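Local atomic coordinates of MIP07328p (Drosophila melanogaster, PDB entry 6FKK), a protein that probably acts as a chemorepellent axon guidance cue, a transmembrane semaphorin whose extracellular Sema domain and plexin repeat are the part described here, signalling through semaphorin receptors. Residues 105-113 with 132-142; 28-36 with 452-460. All blocks are in the same frame, centred on the assembly; numbering follows the deposited sequence.

Interaction 1. Residues 105-113 with 132-142; sequences YKPRCRHYT and RYEVSRDVEAQ
Over one face of the Arg-108 guanidinium runs the backbone of the neighbouring strand, with Val-139 C 3.8 Å above the centre of the plane and Glu-140 N nearer the rim; at its edge stands Asp-138 OD1, 3.2 Å from Arg-108 NE. Bends at chi2 (-80°) and chi3 (-69°) fold the arginine back over that strand. Arg-110 instead reaches out extended from CG to NE and meets Asp-138 and the Tyr-112 hydroxyl at its edge: NE donates to Asp-138 OD2 at 3.0 Å, coming from above the carboxylate plane, while NH1 donates to Tyr-112 OH, which fixes the rotation of the guanidinium; Trp-62 adds a cation-pi contact. One carboxylate thus bridges two arginines. Strands 108-112 and 135-140 are the third and the outermost strand of an antiparallel four-stranded blade of the Sema beta-propeller, and Cys-109 pairs with Val-139 through N to O at 3.0 Å and its reciprocal bond. A classic beta bulge sets Ser-136 and Arg-137 both against His-111, whose ND1 lies 3.3 Å from Arg-137 CB, the two side chains running alongside each other. On this same face Cys-109 SG, disulfide-bonded to Cys-100 of the next strand inward, packs 3.6 Å from Ala-141 CB.

Interaction 2. Residues 28-36 with 452-460; sequences FKILDHNDE and ELVISTSKN
Lys-29 lays its aliphatic end across the Glu-452 carboxylate, CE 3.6 Å from OE2, but the ammonium group stays beyond salt-bridge distance. The next residue is gripped more firmly: Glu-452 OE1 takes up the Ile-30 N-H on its syn lone pair, 3.1 Å from Ile-30 N and nearly straight (159°), while Ile-30 CG1 slides past the same oxygen and meets Val-454 CG2 at 4.2 Å. Further on, His-33 turns CG between its backbone N and carbonyl carbon (chi1 74°), placing the ring so that Val-454 CG1 sits over one face, a CH-pi contact with 3.8 Å from methyl to centroid. Strands 29-33 and 452-456, running at 39° to each other, are the innermost strands of adjacent propeller blades, the first and the last, so their side chains pack across the junction where the ring closes; Val-38 and Val-465 line it too. Asn-34 OD1 accepts from Glu-36 N in an Asx turn, and Asp-35 within it lies against the start of the type I turn at Thr-457. There Ser-456 OG donates to Asp-35 O at 2.7 Å, Thr-457 N gives Asp-35 OD1 a weak bond, and the alkyl chain of Lys-459 passes beside Asp-35 and Glu-36.

The pair illustrates how one propeller is held both within a blade and between blades. Interaction 1 joins neighbouring strands at the outer side of a single sheet, its centre about 26 Å from that of the chain, and is partly buried; the centre of interaction 2 is about 14 Å from it, yet this is more of a surface contact and joins strands of two different sheets. The first relies on main-chain pairing reinforced by ion pairs, covering 915 Å². In the second, side chains do most of the bridging, by methyl packing and by bonds to backbone groups, over 503 Å². They share no strand, and their nearest atoms are about 11 Å apart.

Interaction 1. Residues 105-113 with 132-142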
loop_
_atom_site.group_PDB
_atom_site.type_symbol
_atom_site.label_atom_id
_atom_site.label_comp_id
_atom_site.label_asym_id
_atom_site.label_seq_id
_atom_site.Cartn_x
_atom_site.Cartn_y
_atom_site.Cartn_z
ATOM N N TYR A 105 -2.251 -24.271 -5.729
ATOM C CA TYR A 105 -3.083 -24.391 -4.531
ATOM C C TYR A 105 -2.520 -25.419 -3.552
ATOM O O TYR A 105 -3.268 -26.112 -2.858
ATOM C CB TYR A 105 -4.535 -24.718 -4.893
ATOM C CG TYR A 105 -5.270 -23.561 -5.537
ATOM C CD1 TYR A 105 -4.990 -23.173 -6.841
ATOM C CD2 TYR A 105 -6.246 -22.857 -4.841
ATOM C CE1 TYR A 105 -5.657 -22.116 -7.433
ATOM C CE2 TYR A 105 -6.921 -21.799 -5.425
ATOM C CZ TYR A 105 -6.622 -21.433 -6.721
ATOM O OH TYR A 105 -7.289 -20.381 -7.307
ATOM N N LYS A 106 -1.195 -25.525 -3.499
ATOM C CA LYS A 106 -0.493 -26.349 -2.513
ATOM C C LYS A 106 0.712 -25.554 -2.034
ATOM O O LYS A 106 1.863 -25.898 -2.324
ATOM C CB LYS A 106 -0.083 -27.693 -3.117
ATOM C CG LYS A 106 0.460 -28.708 -2.120
ATOM C CD LYS A 106 0.907 -29.980 -2.829
ATOM C CE LYS A 106 1.381 -31.038 -1.842
ATOM N NZ LYS A 106 2.578 -30.603 -1.072
ATOM N N PRO A 107 0.478 -24.467 -1.293
ATOM C CA PRO A 107 1.558 -23.506 -1.028
ATOM C C PRO A 107 2.690 -24.112 -0.210
ATOM O O PRO A 107 2.467 -24.858 0.745
ATOM C CB PRO A 107 0.849 -22.381 -0.265
ATOM C CG PRO A 107 -0.358 -23.021 0.327
ATOM C CD PRO A 107 -0.788 -24.067 -0.656
ATOM N N ARG A 108 3.918 -23.781 -0.607
ATOM C CA ARG A 108 5.125 -24.257 0.052
ATOM C C ARG A 108 6.089 -23.090 0.217
ATOM O O ARG A 108 5.988 -22.074 -0.475
ATOM C CB ARG A 108 5.798 -25.387 -0.744
ATOM C CG ARG A 108 4.865 -26.512 -1.165
ATOM C CD ARG A 108 4.598 -27.481 -0.026
ATOM N NE ARG A 108 5.787 -28.256 0.313
ATOM C CZ ARG A 108 5.793 -29.280 1.160
ATOM N NH1 ARG A 108 4.669 -29.656 1.755
ATOM N NH2 ARG A 108 6.921 -29.930 1.410
ATOM N N CYS A 109 7.032 -23.245 1.146
ATOM C CA CYS A 109 8.106 -22.283 1.347
ATOM C C CYS A 109 9.453 -22.987 1.248
ATOM O O CYS A 109 9.574 -24.179 1.548
ATOM C CB CYS A 109 7.998 -21.576 2.704
ATOM S SG CYS A 109 6.660 -20.363 2.847
ATOM N N ARG A 110 10.469 -22.236 0.829
ATOM C CA ARG A 110 11.812 -22.772 0.672
ATOM C C ARG A 110 12.836 -21.769 1.179
ATOM O O ARG A 110 12.598 -20.558 1.180
ATOM C CB ARG A 110 12.133 -23.113 -0.789
ATOM C CG ARG A 110 11.614 -24.457 -1.271
ATOM C CD ARG A 110 12.139 -24.745 -2.670
ATOM N NE ARG A 110 11.497 -25.901 -3.287
ATOM C CZ ARG A 110 11.654 -26.244 -4.562
ATOM N NH1 ARG A 110 12.431 -25.516 -5.352
ATOM N NH2 ARG A 110 11.034 -27.311 -5.047
ATOM N N HIS A 111 13.981 -22.291 1.604
ATOM C CA HIS A 111 15.138 -21.486 1.967
ATOM C C HIS A 111 16.266 -21.767 0.984
ATOM O O HIS A 111 16.504 -22.921 0.613
ATOM C CB HIS A 111 15.592 -21.781 3.398
ATOM C CG HIS A 111 14.572 -21.437 4.439
ATOM N ND1 HIS A 111 13.436 -22.189 4.646
ATOM C CD2 HIS A 111 14.515 -20.418 5.328
ATOM C CE1 HIS A 111 12.725 -21.651 5.620
ATOM N NE2 HIS A 111 13.358 -20.575 6.051
ATOM N N TYR A 112 16.957 -20.710 0.561
ATOM C CA TYR A 112 17.968 -20.811 -0.481
ATOM C C TYR A 112 19.300 -20.260 0.009
ATOM O O TYR A 112 19.373 -19.529 1.002
ATOM C CB TYR A 112 17.537 -20.070 -1.755
ATOM C CG TYR A 112 16.482 -20.793 -2.562
ATOM C CD1 TYR A 112 15.131 -20.623 -2.290
ATOM C CD2 TYR A 112 16.839 -21.644 -3.602
ATOM C CE1 TYR A 112 14.165 -21.281 -3.030
ATOM C CE2 TYR A 112 15.880 -22.308 -4.346
ATOM C CZ TYR A 112 14.545 -22.123 -4.056
ATOM O OH TYR A 112 13.588 -22.780 -4.796
ATOM N N THR A 113 20.357 -20.625 -0.711
ATOM C CA THR A 113 21.702 -20.135 -0.430
ATOM C C THR A 113 22.532 -20.075 -1.708
ATOM O O THR A 113 22.586 -21.041 -2.469
ATOM C CB THR A 113 22.428 -21.019 0.595
ATOM O OG1 THR A 113 21.753 -20.945 1.857
ATOM C CG2 THR A 113 23.869 -20.560 0.763
ATOM N N ARG A 132 23.494 -18.542 -7.090
ATOM C CA ARG A 132 23.428 -19.679 -6.181
ATOM C C ARG A 132 21.973 -20.036 -5.912
ATOM O O ARG A 132 21.182 -19.174 -5.511
ATOM C CB ARG A 132 24.149 -19.364 -4.870
ATOM C CG ARG A 132 25.632 -19.084 -5.035
ATOM C CD ARG A 132 26.356 -20.306 -5.569
ATOM N NE ARG A 132 25.982 -21.510 -4.833
ATOM C CZ ARG A 132 26.515 -21.871 -3.670
ATOM N NH1 ARG A 132 27.450 -21.121 -3.103
ATOM N NH2 ARG A 132 26.112 -22.983 -3.073
ATOM N N TYR A 133 21.622 -21.316 -6.125
ATOM C CA TYR A 133 20.255 -21.802 -5.960
ATOM C C TYR A 133 20.284 -23.195 -5.316
ATOM O O TYR A 133 20.045 -24.224 -5.944
ATOM C CB TYR A 133 19.499 -21.807 -7.296
ATOM C CG TYR A 133 20.228 -22.460 -8.459
ATOM C CD1 TYR A 133 21.193 -21.764 -9.181
ATOM C CD2 TYR A 133 19.930 -23.759 -8.852
ATOM C CE1 TYR A 133 21.854 -22.355 -10.245
ATOM C CE2 TYR A 133 20.587 -24.356 -9.911
ATOM C CZ TYR A 133 21.545 -23.650 -10.606
ATOM O OH TYR A 133 22.197 -24.243 -11.664
ATOM N N GLU A 134 20.576 -23.239 -4.018
ATOM C CA GLU A 134 20.570 -24.481 -3.253
ATOM C C GLU A 134 19.387 -24.471 -2.295
ATOM O O GLU A 134 19.252 -23.553 -1.479
ATOM C CB GLU A 134 21.877 -24.666 -2.482
ATOM C CG GLU A 134 21.883 -25.908 -1.604
ATOM C CD GLU A 134 23.181 -26.084 -0.843
ATOM O OE1 GLU A 134 24.135 -25.324 -1.110
ATOM O OE2 GLU A 134 23.243 -26.982 0.023
ATOM N N VAL A 135 18.540 -25.496 -2.389
ATOM C CA VAL A 135 17.329 -25.596 -1.574
ATOM C C VAL A 135 17.745 -26.058 -0.180
ATOM O O VAL A 135 18.058 -27.231 0.032
ATOM C CB VAL A 135 16.296 -26.537 -2.195
ATOM C CG1 VAL A 135 15.077 -26.659 -1.290
ATOM C CG2 VAL A 135 15.892 -26.048 -3.579
ATOM N N SER A 136 17.742 -25.134 0.783
ATOM C CA SER A 136 18.083 -25.483 2.156
ATOM C C SER A 136 16.917 -26.138 2.886
ATOM O O SER A 136 17.134 -27.010 3.733
ATOM C CB SER A 136 18.541 -24.237 2.920
ATOM O OG SER A 136 19.689 -23.656 2.327
ATOM N N ARG A 137 15.685 -25.744 2.568
ATOM C CA ARG A 137 14.518 -26.243 3.278
ATOM C C ARG A 137 13.318 -26.219 2.340
ATOM O O ARG A 137 13.288 -25.482 1.354
ATOM C CB ARG A 137 14.250 -25.413 4.543
ATOM C CG ARG A 137 13.184 -25.975 5.468
ATOM C CD ARG A 137 13.052 -25.146 6.735
ATOM N NE ARG A 137 11.947 -25.605 7.571
ATOM C CZ ARG A 137 12.025 -26.622 8.423
ATOM N NH1 ARG A 137 13.159 -27.297 8.552
ATOM N NH2 ARG A 137 10.967 -26.970 9.143
ATOM N N ASP A 138 12.333 -27.060 2.654
ATOM C CA ASP A 138 11.075 -27.118 1.918
ATOM C C ASP A 138 10.017 -27.651 2.869
ATOM O O ASP A 138 10.146 -28.772 3.372
ATOM C CB ASP A 138 11.197 -28.008 0.677
ATOM C CG ASP A 138 10.033 -27.839 -0.288
ATOM O OD1 ASP A 138 8.906 -27.546 0.164
ATOM O OD2 ASP A 138 10.251 -28.004 -1.508
ATOM N N VAL A 139 8.976 -26.854 3.118
ATOM C CA VAL A 139 7.968 -27.166 4.125
ATOM C C VAL A 139 6.643 -26.538 3.704
ATOM O O VAL A 139 6.588 -25.684 2.816
ATOM C CB VAL A 139 8.397 -26.674 5.527
ATOM C CG1 VAL A 139 8.175 -25.169 5.666
ATOM C CG2 VAL A 139 7.687 -27.451 6.632
ATOM N N GLU A 140 5.563 -26.971 4.356
ATOM C CA GLU A 140 4.234 -26.424 4.115
ATOM C C GLU A 140 4.217 -24.912 4.318
ATOM O O GLU A 140 4.994 -24.356 5.099
ATOM C CB GLU A 140 3.218 -27.074 5.053
ATOM C CG GLU A 140 3.623 -27.008 6.523
ATOM C CD GLU A 140 2.435 -26.967 7.463
ATOM O OE1 GLU A 140 1.362 -26.483 7.044
ATOM O OE2 GLU A 140 2.573 -27.418 8.622
ATOM N N ALA A 141 3.301 -24.244 3.609
ATOM C CA ALA A 141 3.108 -22.803 3.742
ATOM C C ALA A 141 1.656 -22.451 4.050
ATOM O O ALA A 141 1.223 -21.328 3.770
ATOM C CB ALA A 141 3.566 -22.073 2.480
ATOM N N GLN A 142 0.898 -23.394 4.607
ATOM C CA GLN A 142 -0.487 -23.135 4.977
ATOM C C GLN A 142 -0.553 -22.006 5.996
ATOM O O GLN A 142 0.031 -22.100 7.079
ATOM C CB GLN A 142 -1.117 -24.408 5.541
ATOM C CG GLN A 142 -2.563 -24.253 5.981
ATOM C CD GLN A 142 -3.102 -25.505 6.644
ATOM O OE1 GLN A 142 -2.350 -26.426 6.961
ATOM N NE2 GLN A 142 -4.412 -25.546 6.858
#

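Interaction 2. Residues 28-36 with 452-460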
loop_
_atom_site.group_PDB
_atom_site.type_symbol
_atom_site.label_atom_id
_atom_site.label_comp_id
_atom_site.label_asym_id
_atom_site.label_seq_id
_atom_site.Cartn_x
_atom_site.Cartn_y
_atom_site.Cartn_z
ATOM N N PHE A 28 2.223 -10.642 -12.604
ATOM C CA PHE A 28 3.411 -10.150 -11.918
ATOM C C PHE A 28 3.060 -9.575 -10.548
ATOM O O PHE A 28 1.955 -9.071 -10.321
ATOM C CB PHE A 28 4.112 -9.080 -12.759
ATOM C CG PHE A 28 4.873 -9.628 -13.935
ATOM C CD1 PHE A 28 5.430 -10.894 -13.890
ATOM C CD2 PHE A 28 5.031 -8.874 -15.087
ATOM C CE1 PHE A 28 6.131 -11.399 -14.971
ATOM C CE2 PHE A 28 5.730 -9.375 -16.171
ATOM C CZ PHE A 28 6.279 -10.640 -16.112
ATOM N N LYS A 29 4.024 -9.653 -9.633
ATOM C CA LYS A 29 3.901 -9.076 -8.300
ATOM C C LYS A 29 5.289 -8.684 -7.816
ATOM O O LYS A 29 6.219 -9.493 -7.884
ATOM C CB LYS A 29 3.253 -10.061 -7.320
ATOM C CG LYS A 29 3.327 -9.641 -5.857
ATOM C CD LYS A 29 2.277 -8.598 -5.502
ATOM C CE LYS A 29 2.363 -8.217 -4.028
ATOM N NZ LYS A 29 2.244 -9.402 -3.128
ATOM N N ILE A 30 5.426 -7.452 -7.338
ATOM C CA ILE A 30 6.711 -6.964 -6.849
ATOM C C ILE A 30 6.944 -7.505 -5.446
ATOM O O ILE A 30 6.092 -7.361 -4.561
ATOM C CB ILE A 30 6.757 -5.427 -6.869
ATOM C CG1 ILE A 30 6.587 -4.903 -8.297
ATOM C CG2 ILE A 30 8.063 -4.926 -6.274
ATOM C CD1 ILE A 30 7.687 -5.336 -9.246
ATOM N N LEU A 31 8.100 -8.135 -5.238
ATOM C CA LEU A 31 8.440 -8.736 -3.955
ATOM C C LEU A 31 9.481 -7.955 -3.169
ATOM O O LEU A 31 9.434 -7.959 -1.938
ATOM C CB LEU A 31 8.943 -10.171 -4.160
ATOM C CG LEU A 31 7.955 -11.117 -4.848
ATOM C CD1 LEU A 31 8.505 -12.534 -4.904
ATOM C CD2 LEU A 31 6.608 -11.088 -4.142
ATOM N N ASP A 32 10.414 -7.287 -3.846
ATOM C CA ASP A 32 11.419 -6.472 -3.180
ATOM C C ASP A 32 11.999 -5.505 -4.201
ATOM O O ASP A 32 12.154 -5.856 -5.373
ATOM C CB ASP A 32 12.530 -7.334 -2.566
ATOM C CG ASP A 32 13.491 -6.528 -1.709
ATOM O OD1 ASP A 32 13.079 -6.076 -0.619
ATOM O OD2 ASP A 32 14.656 -6.350 -2.126
ATOM N N HIS A 33 12.315 -4.291 -3.753
ATOM C CA HIS A 33 12.807 -3.275 -4.671
ATOM C C HIS A 33 13.699 -2.289 -3.932
ATOM O O HIS A 33 13.489 -1.995 -2.752
ATOM C CB HIS A 33 11.653 -2.527 -5.351
ATOM C CG HIS A 33 10.942 -1.564 -4.450
ATOM N ND1 HIS A 33 11.374 -0.269 -4.257
ATOM C CD2 HIS A 33 9.832 -1.708 -3.688
ATOM C CE1 HIS A 33 10.559 0.343 -3.417
ATOM N NE2 HIS A 33 9.615 -0.508 -3.057
ATOM N N ASN A 34 14.704 -1.793 -4.648
ATOM C CA ASN A 34 15.494 -0.643 -4.232
ATOM C C ASN A 34 15.742 0.210 -5.474
ATOM O O ASN A 34 15.169 -0.034 -6.539
ATOM C CB ASN A 34 16.791 -1.077 -3.532
ATOM C CG ASN A 34 17.551 -2.137 -4.304
ATOM O OD1 ASN A 34 18.188 -1.849 -5.317
ATOM N ND2 ASN A 34 17.498 -3.371 -3.816
ATOM N N ASP A 35 16.609 1.214 -5.342
ATOM C CA ASP A 35 16.818 2.173 -6.423
ATOM C C ASP A 35 17.470 1.564 -7.659
ATOM O O ASP A 35 17.481 2.217 -8.709
ATOM C CB ASP A 35 17.668 3.345 -5.929
ATOM C CG ASP A 35 16.830 4.533 -5.494
ATOM O OD1 ASP A 35 15.590 4.472 -5.636
ATOM O OD2 ASP A 35 17.413 5.528 -5.016
ATOM N N GLU A 36 18.002 0.347 -7.576
ATOM C CA GLU A 36 18.749 -0.231 -8.685
ATOM C C GLU A 36 18.217 -1.569 -9.173
ATOM O O GLU A 36 18.294 -1.840 -10.373
ATOM C CB GLU A 36 20.227 -0.394 -8.298
ATOM C CG GLU A 36 20.921 0.922 -7.982
ATOM C CD GLU A 36 22.336 0.731 -7.477
ATOM O OE1 GLU A 36 22.736 -0.430 -7.249
ATOM O OE2 GLU A 36 23.049 1.743 -7.307
ATOM N N GLU A 452 0.880 -1.902 -9.426
ATOM C CA GLU A 452 1.803 -1.326 -8.458
ATOM C C GLU A 452 2.612 -0.216 -9.114
ATOM O O GLU A 452 2.663 -0.094 -10.341
ATOM C CB GLU A 452 2.746 -2.388 -7.876
ATOM C CG GLU A 452 2.107 -3.295 -6.836
ATOM C CD GLU A 452 2.910 -4.561 -6.603
ATOM O OE1 GLU A 452 3.460 -5.101 -7.584
ATOM O OE2 GLU A 452 2.991 -5.013 -5.441
ATOM N N LEU A 453 3.251 0.597 -8.272
ATOM C CA LEU A 453 4.141 1.663 -8.716
ATOM C C LEU A 453 5.405 1.632 -7.871
ATOM O O LEU A 453 5.329 1.596 -6.638
ATOM C CB LEU A 453 3.473 3.038 -8.608
ATOM C CG LEU A 453 2.298 3.327 -9.543
ATOM C CD1 LEU A 453 1.792 4.747 -9.340
ATOM C CD2 LEU A 453 2.700 3.099 -10.991
ATOM N N VAL A 454 6.558 1.647 -8.533
ATOM C CA VAL A 454 7.859 1.626 -7.875
ATOM C C VAL A 454 8.634 2.856 -8.321
ATOM O O VAL A 454 8.670 3.173 -9.516
ATOM C CB VAL A 454 8.641 0.340 -8.197
ATOM C CG1 VAL A 454 9.922 0.277 -7.376
ATOM C CG2 VAL A 454 7.775 -0.880 -7.944
ATOM N N ILE A 455 9.257 3.539 -7.365
ATOM C CA ILE A 455 9.945 4.796 -7.616
ATOM C C ILE A 455 11.435 4.599 -7.382
ATOM O O ILE A 455 11.849 4.149 -6.306
ATOM C CB ILE A 455 9.400 5.923 -6.725
ATOM C CG1 ILE A 455 8.038 6.397 -7.238
ATOM C CG2 ILE A 455 10.390 7.073 -6.656
ATOM C CD1 ILE A 455 7.489 7.584 -6.478
ATOM N N SER A 456 12.237 4.944 -8.387
ATOM C CA SER A 456 13.693 5.001 -8.276
ATOM C C SER A 456 14.100 6.454 -8.500
ATOM O O SER A 456 14.127 6.929 -9.641
ATOM C CB SER A 456 14.366 4.072 -9.280
ATOM O OG SER A 456 15.777 4.205 -9.215
ATOM N N THR A 457 14.414 7.159 -7.412
ATOM C CA THR A 457 14.706 8.584 -7.521
ATOM C C THR A 457 16.057 8.830 -8.179
ATOM O O THR A 457 16.211 9.784 -8.952
ATOM C CB THR A 457 14.660 9.236 -6.141
ATOM O OG1 THR A 457 15.478 8.491 -5.230
ATOM C CG2 THR A 457 13.234 9.273 -5.624
ATOM N N SER A 458 17.047 7.984 -7.886
ATOM C CA SER A 458 18.385 8.202 -8.422
ATOM C C SER A 458 18.419 8.054 -9.937
ATOM O O SER A 458 19.180 8.759 -10.609
ATOM C CB SER A 458 19.375 7.237 -7.771
ATOM O OG SER A 458 19.104 5.901 -8.156
ATOM N N LYS A 459 17.610 7.156 -10.493
ATOM C CA LYS A 459 17.541 6.963 -11.934
ATOM C C LYS A 459 16.411 7.751 -12.582
ATOM O O LYS A 459 16.201 7.620 -13.793
ATOM C CB LYS A 459 17.393 5.474 -12.262
ATOM C CG LYS A 459 18.563 4.624 -11.789
ATOM C CD LYS A 459 18.496 3.214 -12.356
ATOM C CE LYS A 459 19.655 2.360 -11.857
ATOM N NZ LYS A 459 20.984 2.938 -12.209
ATOM N N ASN A 460 15.690 8.565 -11.809
ATOM C CA ASN A 460 14.577 9.374 -12.308
ATOM C C ASN A 460 13.587 8.511 -13.090
ATOM O O ASN A 460 13.206 8.820 -14.221
ATOM C CB ASN A 460 15.090 10.540 -13.157
ATOM C CG ASN A 460 14.032 11.603 -13.388
ATOM O OD1 ASN A 460 13.699 12.369 -12.484
ATOM N ND2 ASN A 460 13.508 11.661 -14.607
#